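Local coordinates for protein pullulanase (Bacillus acidopullulyticus, PDB 2WAN) that hydrolyses the alpha-1,6-glucosidic linkages of pullulan and probably of branched starch polysaccharides, as a debranching enzyme of the alpha-amylase family, at residues A[637-642]-A[646-651]; A[212-217]-A[242-247]. One frame throughout, in Å; residues are numbered along the deposited sequence.

How the contacts relate
The two contacts illustrate how layers of a fold are joined by apolar side chains, one between helix and strand, the other between two sheets. Contact 1 belongs to the catalytic (beta/alpha)8 barrel and lies about 13 Å from the centre of the chain; contact 2 belongs to the X25 domain, centred about 39 Å from that point. Their centres are about 46 Å apart and their nearest atoms about 28 Å, so they do not touch. Contact 1 is the one tied to the presumed active site, since its strand runs into Glu651 at the barrel's C-terminal rim. Contact 2 is packing inside a separate domain.

Contact 1: A[637-642]-A[646-651]; sequences NELHAI and IVLYGE
Ile646 and Leu639 meet where the helix of a beta-alpha-beta crossover hands the chain over to the next strand of the (beta/alpha)8 barrel. Strand 618-621, helix 629-642 and strand 647-650 form the unit, and after a short loop Ile646 brings the chain back against the last turns of the helix. It has the largest surface covered here. Its CG1 stands opposite the carbonyl carbon and the chain continues extended (chi2 173°), which carries CD1 to the helix, 3.6 Å from Leu639 O and 4.2 Å from Leu639 CB. A methyl group thus packs against the helix backbone as well as a side chain, and Val611 of helix 597-614 touches Ile646 too.

Leu639 is next in buried surface. Its side chain slants across that of Leu648 on the strand, and Phe619 of strand 618-621 touches both leucines, so the helix residue Leu639 packs on two adjacent strands. This is the usual way in which such barrels are covered: apolar residues on the outer side of the strands meet the inward face of the helices. The same strand leads to Glu651, which is salt-bridged to Arg620 and lies where alpha-amylase-family barrels commonly carry their acid/base; a catalytic part is consistent with that place but is inferred.

His640 closes the packing beside the leucines, approaching Leu648 from the opposite direction, and its NE2 makes a weak hydrogen bond to Gly675 O. The two methyls of Leu648 divide the helix between them: CD2 lies 3.8 Å from Leu639 CD1, while CD1 lies 3.9 Å from His640 NE2.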
loop_
_atom_site.group_PDB
_atom_site.type_symbol
_atom_site.label_atom_id
_atom_site.label_comp_id
_atom_site.label_asym_id
_atom_site.label_seq_id
_atom_site.Cartn_x
_atom_site.Cartn_y
_atom_site.Cartn_z
ATOM N N ASN A 637 9.055 -9.177 7.428
ATOM C CA ASN A 637 10.144 -9.945 8.037
ATOM C C ASN A 637 10.971 -9.139 9.047
ATOM O O ASN A 637 11.287 -9.638 10.125
ATOM C CB ASN A 637 11.029 -10.576 6.954
ATOM C CG ASN A 637 10.316 -11.689 6.186
ATOM O OD1 ASN A 637 9.245 -12.148 6.579
ATOM N ND2 ASN A 637 10.904 -12.113 5.076
ATOM N N GLU A 638 11.324 -7.903 8.697
ATOM C CA GLU A 638 12.116 -7.059 9.600
ATOM C C GLU A 638 11.342 -6.704 10.861
ATOM O O GLU A 638 11.860 -6.838 11.980
ATOM C CB GLU A 638 12.597 -5.782 8.906
ATOM C CG GLU A 638 13.691 -6.024 7.876
ATOM C CD GLU A 638 14.413 -4.761 7.448
ATOM O OE1 GLU A 638 14.185 -3.672 8.036
ATOM O OE2 GLU A 638 15.221 -4.874 6.500
ATOM N N LEU A 639 10.092 -6.270 10.690
ATOM C CA LEU A 639 9.318 -5.885 11.858
ATOM C C LEU A 639 8.936 -7.081 12.740
ATOM O O LEU A 639 8.947 -6.954 13.972
ATOM C CB LEU A 639 8.100 -5.036 11.484
ATOM C CG LEU A 639 8.468 -3.704 10.820
ATOM C CD1 LEU A 639 7.187 -2.984 10.443
ATOM C CD2 LEU A 639 9.370 -2.821 11.717
ATOM N N HIS A 640 8.637 -8.234 12.135
ATOM C CA HIS A 640 8.269 -9.420 12.936
ATOM C C HIS A 640 9.478 -9.994 13.686
ATOM O O HIS A 640 9.330 -10.653 14.710
ATOM C CB HIS A 640 7.574 -10.502 12.093
ATOM C CG HIS A 640 6.195 -10.116 11.632
ATOM N ND1 HIS A 640 5.265 -9.523 12.458
ATOM C CD2 HIS A 640 5.594 -10.248 10.424
ATOM C CE1 HIS A 640 4.148 -9.303 11.777
ATOM N NE2 HIS A 640 4.320 -9.740 10.542
ATOM N N ALA A 641 10.672 -9.724 13.174
ATOM C CA ALA A 641 11.898 -10.069 13.905
ATOM C C ALA A 641 12.047 -9.265 15.199
ATOM O O ALA A 641 12.607 -9.761 16.182
ATOM C CB ALA A 641 13.137 -9.902 13.006
ATOM N N ILE A 642 11.551 -8.029 15.197
ATOM C CA ILE A 642 11.533 -7.197 16.402
ATOM C C ILE A 642 10.434 -7.714 17.338
ATOM O O ILE A 642 10.672 -7.950 18.523
ATOM C CB ILE A 642 11.301 -5.716 16.032
ATOM C CG1 ILE A 642 12.527 -5.172 15.289
ATOM C CG2 ILE A 642 10.970 -4.846 17.282
ATOM C CD1 ILE A 642 12.238 -3.957 14.491
ATOM N N ILE A 646 3.496 -7.598 15.726
ATOM C CA ILE A 646 3.217 -6.374 14.958
ATOM C C ILE A 646 2.236 -6.696 13.813
ATOM O O ILE A 646 2.387 -7.705 13.120
ATOM C CB ILE A 646 4.526 -5.698 14.463
ATOM C CG1 ILE A 646 5.258 -5.084 15.666
ATOM C CG2 ILE A 646 4.223 -4.607 13.423
ATOM C CD1 ILE A 646 6.669 -4.508 15.372
ATOM N N VAL A 647 1.224 -5.849 13.637
ATOM C CA VAL A 647 0.163 -6.091 12.638
ATOM C C VAL A 647 0.333 -5.135 11.470
ATOM O O VAL A 647 0.470 -3.923 11.669
ATOM C CB VAL A 647 -1.239 -5.923 13.257
ATOM C CG1 VAL A 647 -2.343 -6.160 12.201
ATOM C CG2 VAL A 647 -1.412 -6.875 14.439
ATOM N N LEU A 648 0.346 -5.697 10.262
ATOM C CA LEU A 648 0.652 -4.959 9.047
ATOM C C LEU A 648 -0.402 -5.245 7.996
ATOM O O LEU A 648 -0.716 -6.413 7.746
ATOM C CB LEU A 648 2.025 -5.381 8.502
ATOM C CG LEU A 648 3.160 -5.311 9.522
ATOM C CD1 LEU A 648 4.372 -6.115 9.023
ATOM C CD2 LEU A 648 3.522 -3.852 9.837
ATOM N N TYR A 649 -0.938 -4.200 7.378
ATOM C CA TYR A 649 -1.998 -4.399 6.362
ATOM C C TYR A 649 -2.137 -3.140 5.517
ATOM O O TYR A 649 -1.526 -2.101 5.821
ATOM C CB TYR A 649 -3.346 -4.773 7.034
ATOM C CG TYR A 649 -3.734 -3.773 8.085
ATOM C CD1 TYR A 649 -3.200 -3.851 9.385
ATOM C CD2 TYR A 649 -4.582 -2.706 7.772
ATOM C CE1 TYR A 649 -3.518 -2.900 10.360
ATOM C CE2 TYR A 649 -4.906 -1.747 8.730
ATOM C CZ TYR A 649 -4.372 -1.843 10.021
ATOM O OH TYR A 649 -4.689 -0.887 10.968
ATOM N N GLY A 650 -2.918 -3.224 4.442
ATOM C CA GLY A 650 -3.125 -2.040 3.611
ATOM C C GLY A 650 -4.057 -2.254 2.443
ATOM O O GLY A 650 -4.633 -3.331 2.302
ATOM N N GLU A 651 -4.197 -1.224 1.609
ATOM C CA GLU A 651 -5.141 -1.267 0.480
ATOM C C GLU A 651 -4.559 -2.032 -0.708
ATOM O O GLU A 651 -3.483 -1.669 -1.218
ATOM C CB GLU A 651 -5.495 0.139 0.025
ATOM C CG GLU A 651 -6.146 1.003 1.093
ATOM C CD GLU A 651 -6.291 2.441 0.625
ATOM O OE1 GLU A 651 -5.262 3.101 0.297
ATOM O OE2 GLU A 651 -7.445 2.921 0.596
#

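Contact 2: A[212-217]-A[242-247]; sequences YKIALD and FTYIPS
Tyr212 and Phe242 form a T-shaped aromatic pair across the two sheets of a beta sandwich in the X25 domain. The edge of Phe242 is turned into the face of Tyr212, with ring centroids 5.0 Å apart and planes at 80°. Phe242 CE1 sits above the middle of the tyrosine ring, and its neighbour CD1 approaches Tyr212 CZ at 3.9 Å. The Tyr212 ring leaves with CG lodged between the backbone N and the carbonyl carbon, and its hydroxyl is hydrogen-bonded to Asp253. Replacing Tyr212 by an alanine would probably open a gap beneath the Phe242 edge and leave Asp253 without its hydroxyl partner.

Tyr244 shows the same principle atom by atom. From CB, which is directed at the opposing sheet, the side chain leaves with CG opposite the backbone N (chi1 173°). CG and CD1 then come under the Ile214 branch methyl, CG2 being 4.1 Å from CD1 and over one face of the ring. Farther out, CE2 and CZ meet Leu216 CD2, 4.1 Å from CZ, while the leucine side chain runs at about a right angle to the tyrosine. At the tip, OH lies 3.7 Å from Leu216 CD1 and is hydrogen-bonded to Asn249 ND2, so the leucine methyls lie against a polar atom that already has its own partner in Asn249.

Strands 212-216 and 242-245 are stacked rather than paired, their axes 8.8 Å apart at closest approach and crossing at -43°. Strand 208-216 lies between strands 166-170 and 223-233, strand 238-245 between 198-205 and 250-253, and Phe242 also touches Leu168, Leu231 and Leu205, reaching strands of both layers.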
loop_
_atom_site.group_PDB
_atom_site.type_symbol
_atom_site.label_atom_id
_atom_site.label_comp_id
_atom_site.label_asym_id
_atom_site.label_seq_id
_atom_site.Cartn_x
_atom_site.Cartn_y
_atom_site.Cartn_z
ATOM N N TYR A 212 0.828 -23.006 -39.281
ATOM C CA TYR A 212 1.140 -21.993 -38.285
ATOM C C TYR A 212 1.383 -20.588 -38.842
ATOM O O TYR A 212 1.589 -20.394 -40.054
ATOM C CB TYR A 212 2.333 -22.430 -37.430
ATOM C CG TYR A 212 3.652 -22.253 -38.134
ATOM C CD1 TYR A 212 4.373 -21.066 -38.003
ATOM C CD2 TYR A 212 4.176 -23.263 -38.945
ATOM C CE1 TYR A 212 5.590 -20.884 -38.653
ATOM C CE2 TYR A 212 5.394 -23.090 -39.606
ATOM C CZ TYR A 212 6.093 -21.895 -39.448
ATOM O OH TYR A 212 7.294 -21.694 -40.085
ATOM N N LYS A 213 1.343 -19.626 -37.918
ATOM C CA LYS A 213 1.745 -18.247 -38.125
ATOM C C LYS A 213 2.422 -17.751 -36.840
ATOM O O LYS A 213 2.512 -18.483 -35.838
ATOM C CB LYS A 213 0.534 -17.348 -38.416
ATOM C CG LYS A 213 -0.265 -17.695 -39.659
ATOM C CD LYS A 213 -1.124 -16.520 -40.079
ATOM C CE LYS A 213 -0.297 -15.531 -40.894
ATOM N NZ LYS A 213 -1.065 -14.337 -41.316
ATOM N N ILE A 214 2.888 -16.509 -36.883
ATOM C CA ILE A 214 3.331 -15.805 -35.686
ATOM C C ILE A 214 2.396 -14.622 -35.486
ATOM O O ILE A 214 2.305 -13.739 -36.357
ATOM C CB ILE A 214 4.809 -15.324 -35.816
ATOM C CG1 ILE A 214 5.779 -16.511 -35.966
ATOM C CG2 ILE A 214 5.210 -14.408 -34.657
ATOM C CD1 ILE A 214 5.932 -17.406 -34.745
ATOM N N ALA A 215 1.685 -14.608 -34.354
ATOM C CA ALA A 215 0.791 -13.501 -34.017
ATOM C C ALA A 215 1.449 -12.595 -32.999
ATOM O O ALA A 215 2.087 -13.073 -32.059
ATOM C CB ALA A 215 -0.550 -14.022 -33.486
ATOM N N LEU A 216 1.283 -11.291 -33.189
ATOM C CA LEU A 216 1.891 -10.291 -32.313
ATOM C C LEU A 216 0.914 -9.725 -31.290
ATOM O O LEU A 216 -0.288 -9.611 -31.552
ATOM C CB LEU A 216 2.493 -9.142 -33.133
ATOM C CG LEU A 216 3.645 -9.434 -34.107
ATOM C CD1 LEU A 216 4.368 -8.133 -34.454
ATOM C CD2 LEU A 216 4.622 -10.457 -33.560
ATOM N N ASP A 217 1.446 -9.374 -30.119
ATOM C CA ASP A 217 0.713 -8.569 -29.128
ATOM C C ASP A 217 -0.620 -9.170 -28.660
ATOM O O ASP A 217 -1.545 -8.431 -28.309
ATOM C CB ASP A 217 0.523 -7.135 -29.640
ATOM C CG ASP A 217 1.839 -6.489 -30.065
ATOM O OD1 ASP A 217 2.851 -6.700 -29.367
ATOM O OD2 ASP A 217 1.861 -5.782 -31.099
ATOM N N PHE A 242 11.104 -22.700 -34.330
ATOM C CA PHE A 242 10.346 -21.652 -35.014
ATOM C C PHE A 242 11.009 -20.316 -34.742
ATOM O O PHE A 242 11.399 -20.034 -33.609
ATOM C CB PHE A 242 8.893 -21.642 -34.530
ATOM C CG PHE A 242 8.172 -22.932 -34.780
ATOM C CD1 PHE A 242 7.451 -23.121 -35.957
ATOM C CD2 PHE A 242 8.225 -23.972 -33.848
ATOM C CE1 PHE A 242 6.788 -24.318 -36.205
ATOM C CE2 PHE A 242 7.561 -25.170 -34.082
ATOM C CZ PHE A 242 6.842 -25.350 -35.263
ATOM N N THR A 243 11.137 -19.498 -35.783
ATOM C CA THR A 243 11.920 -18.275 -35.717
ATOM C C THR A 243 11.155 -17.054 -36.214
ATOM O O THR A 243 10.476 -17.111 -37.237
ATOM C CB THR A 243 13.229 -18.429 -36.542
ATOM O OG1 THR A 243 14.005 -19.502 -36.007
ATOM C CG2 THR A 243 14.054 -17.163 -36.507
ATOM N N TYR A 244 11.271 -15.951 -35.479
ATOM C CA TYR A 244 10.718 -14.676 -35.909
ATOM C C TYR A 244 11.783 -13.602 -35.873
ATOM O O TYR A 244 12.457 -13.428 -34.857
ATOM C CB TYR A 244 9.513 -14.271 -35.050
ATOM C CG TYR A 244 8.989 -12.882 -35.331
ATOM C CD1 TYR A 244 8.362 -12.575 -36.547
ATOM C CD2 TYR A 244 9.109 -11.864 -34.375
ATOM C CE1 TYR A 244 7.874 -11.287 -36.802
ATOM C CE2 TYR A 244 8.631 -10.575 -34.625
ATOM C CZ TYR A 244 8.011 -10.295 -35.835
ATOM O OH TYR A 244 7.529 -9.029 -36.075
ATOM N N ILE A 245 11.937 -12.887 -36.986
ATOM C CA ILE A 245 12.921 -11.803 -37.084
ATOM C C ILE A 245 12.231 -10.441 -37.099
ATOM O O ILE A 245 11.579 -10.085 -38.082
ATOM C CB ILE A 245 13.835 -11.941 -38.344
ATOM C CG1 ILE A 245 14.348 -13.378 -38.519
ATOM C CG2 ILE A 245 14.968 -10.907 -38.304
ATOM C CD1 ILE A 245 15.375 -13.828 -37.500
ATOM N N PRO A 246 12.362 -9.670 -36.003
ATOM C CA PRO A 246 11.688 -8.367 -35.898
ATOM C C PRO A 246 12.012 -7.367 -37.033
ATOM O O PRO A 246 11.108 -6.691 -37.520
ATOM C CB PRO A 246 12.163 -7.837 -34.536
ATOM C CG PRO A 246 12.423 -9.084 -33.738
ATOM C CD PRO A 246 13.019 -10.053 -34.741
ATOM N N SER A 247 13.273 -7.293 -37.464
ATOM C CA SER A 247 13.680 -6.323 -38.506
ATOM C C SER A 247 12.909 -6.476 -39.824
ATOM O O SER A 247 12.564 -5.484 -40.466
ATOM C CB SER A 247 15.189 -6.389 -38.778
ATOM O OG SER A 247 15.596 -7.697 -39.143
#